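Local atomic coordinates of DNA-entry nuclease inhibitor (Bacillus subtilis subsp. subtilis, PDB entry 4MQD), a protein that inhibits the DNA-entry nuclease and plays a part in the competence of cells to be transformed by donor DNA. Residues 89-92 and 98-101. Numbering follows the deposited sequence.
Sequences GIHI and KRLS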
loop_
_atom_site.group_PDB
_atom_site.type_symbol
_atom_site.label_atom_id
_atom_site.label_comp_id
_atom_site.label_asym_id
_atom_site.label_seq_id
_atom_site.Cartn_x
_atom_site.Cartn_y
_atom_site.Cartn_z
ATOM N N GLY A 89 19.734 -4.677 -18.552
ATOM C CA GLY A 89 20.227 -3.809 -17.479
ATOM C C GLY A 89 19.748 -2.370 -17.598
ATOM O O GLY A 89 19.562 -1.859 -18.703
ATOM N N ILE A 90 19.550 -1.721 -16.452
ATOM C CA ILE A 90 19.178 -0.306 -16.397
ATOM C C ILE A 90 19.954 0.414 -15.299
ATOM O O ILE A 90 20.586 -0.225 -14.459
ATOM C CB ILE A 90 17.671 -0.115 -16.125
ATOM C CG1 ILE A 90 17.267 -0.780 -14.803
ATOM C CG2 ILE A 90 16.850 -0.673 -17.276
ATOM C CD1 ILE A 90 15.922 -0.328 -14.279
ATOM N N HIS A 91 19.897 1.742 -15.316
ATOM C CA HIS A 91 20.460 2.561 -14.244
ATOM C C HIS A 91 19.396 3.472 -13.656
ATOM O O HIS A 91 18.415 3.807 -14.317
ATOM C CB HIS A 91 21.608 3.429 -14.757
ATOM C CG HIS A 91 22.789 2.653 -15.249
ATOM N ND1 HIS A 91 23.496 1.782 -14.449
ATOM C CD2 HIS A 91 23.399 2.636 -16.457
ATOM C CE1 HIS A 91 24.484 1.251 -15.148
ATOM N NE2 HIS A 91 24.447 1.754 -16.369
ATOM N N ILE A 92 19.599 3.861 -12.401
ATOM C CA ILE A 92 18.808 4.911 -11.770
ATOM C C ILE A 92 19.780 5.901 -11.146
ATOM O O ILE A 92 20.753 5.502 -10.503
ATOM C CB ILE A 92 17.843 4.359 -10.702
ATOM C CG1 ILE A 92 16.890 3.338 -11.339
ATOM C CG2 ILE A 92 17.073 5.500 -10.048
ATOM C CD1 ILE A 92 15.857 2.762 -10.393
ATOM N N LYS A 98 25.173 9.006 -6.806
ATOM C CA LYS A 98 25.705 7.691 -7.158
ATOM C C LYS A 98 24.857 7.106 -8.281
ATOM O O LYS A 98 23.661 7.398 -8.377
ATOM C CB LYS A 98 25.671 6.743 -5.957
ATOM C CG LYS A 98 26.600 7.142 -4.822
ATOM C CD LYS A 98 26.637 6.091 -3.719
ATOM C CE LYS A 98 25.351 6.069 -2.909
ATOM N NZ LYS A 98 25.440 5.137 -1.750
ATOM N N ARG A 99 25.478 6.293 -9.131
ATOM C CA ARG A 99 24.755 5.593 -10.185
ATOM C C ARG A 99 24.322 4.223 -9.678
ATOM O O ARG A 99 25.159 3.384 -9.345
ATOM C CB ARG A 99 25.619 5.443 -11.438
ATOM C CG ARG A 99 24.931 4.677 -12.561
ATOM C CD ARG A 99 25.741 4.683 -13.845
ATOM N NE ARG A 99 25.555 5.913 -14.613
ATOM C CZ ARG A 99 25.905 6.068 -15.889
ATOM N NH1 ARG A 99 26.465 5.070 -16.566
ATOM N NH2 ARG A 99 25.690 7.230 -16.499
ATOM N N LEU A 100 23.012 4.006 -9.611
ATOM C CA LEU A 100 22.467 2.706 -9.242
ATOM C C LEU A 100 22.335 1.847 -10.493
ATOM O O LEU A 100 22.161 2.372 -11.594
ATOM C CB LEU A 100 21.103 2.862 -8.568
ATOM C CG LEU A 100 21.037 3.841 -7.392
ATOM C CD1 LEU A 100 19.633 3.865 -6.811
ATOM C CD2 LEU A 100 22.052 3.484 -6.317
ATOM N N SER A 101 22.428 0.532 -10.317
ATOM C CA SER A 101 22.284 -0.414 -11.419
ATOM C C SER A 101 21.368 -1.561 -11.020
ATOM O O SER A 101 21.416 -2.035 -9.885
ATOM C CB SER A 101 23.648 -0.960 -11.833
ATOM O OG SER A 101 24.484 0.085 -12.292
#
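His-91 and Ile-92 face Ser-101 and Leu-100 across an antiparallel beta hairpin, the first pair non-hydrogen-bonded and the second hydrogen-bonded. Two backbone bonds close the second pair, Leu-100 N to Ile-92 O at 2.9 Å and Ile-92 N to Leu-100 O at 3.1 Å. Leu-100 O accepts a further hydrogen bond from His-91 ND1 at 3.2 Å, and the two donors approach from opposite faces of its carbonyl plane. With CG anti to the carbonyl carbon (chi1 -64°), the imidazole stands beside its own backbone N, and the second torsion turns ND1 to the neighbouring strand. There Ser-101 OG, also near the ring plane, receives a weak, bent bond from ND1 (2.9 Å, 122° at the hydrogen). Arg-99 CD lies over the ring centre in a CH-pi contact, 3.8 Å from the His-91 centroid, and the guanidinium is inclined 31° to the imidazole. A leucine in place of His-91 would probably leave Leu-100 O without its side-chain donor and deprive the Arg-99 methylene of an aromatic face. The other side of the hairpin is apolar and buried: the side chains of Ile-92 and Leu-100 come closest at CB to CB, 4.2 Å, and Leu-100 CB also rests 3.3 Å from Ile-92 O. Both residues pack on Ile-62 of strand 59-66, setting this antiparallel sheet against the mixed one. Arg-99 is steadied by a salt bridge from NE to Glu-93, while the imidazole meets Phe-23 of the adjoining strand and makes a weak NE2 bond to Lys-25 O.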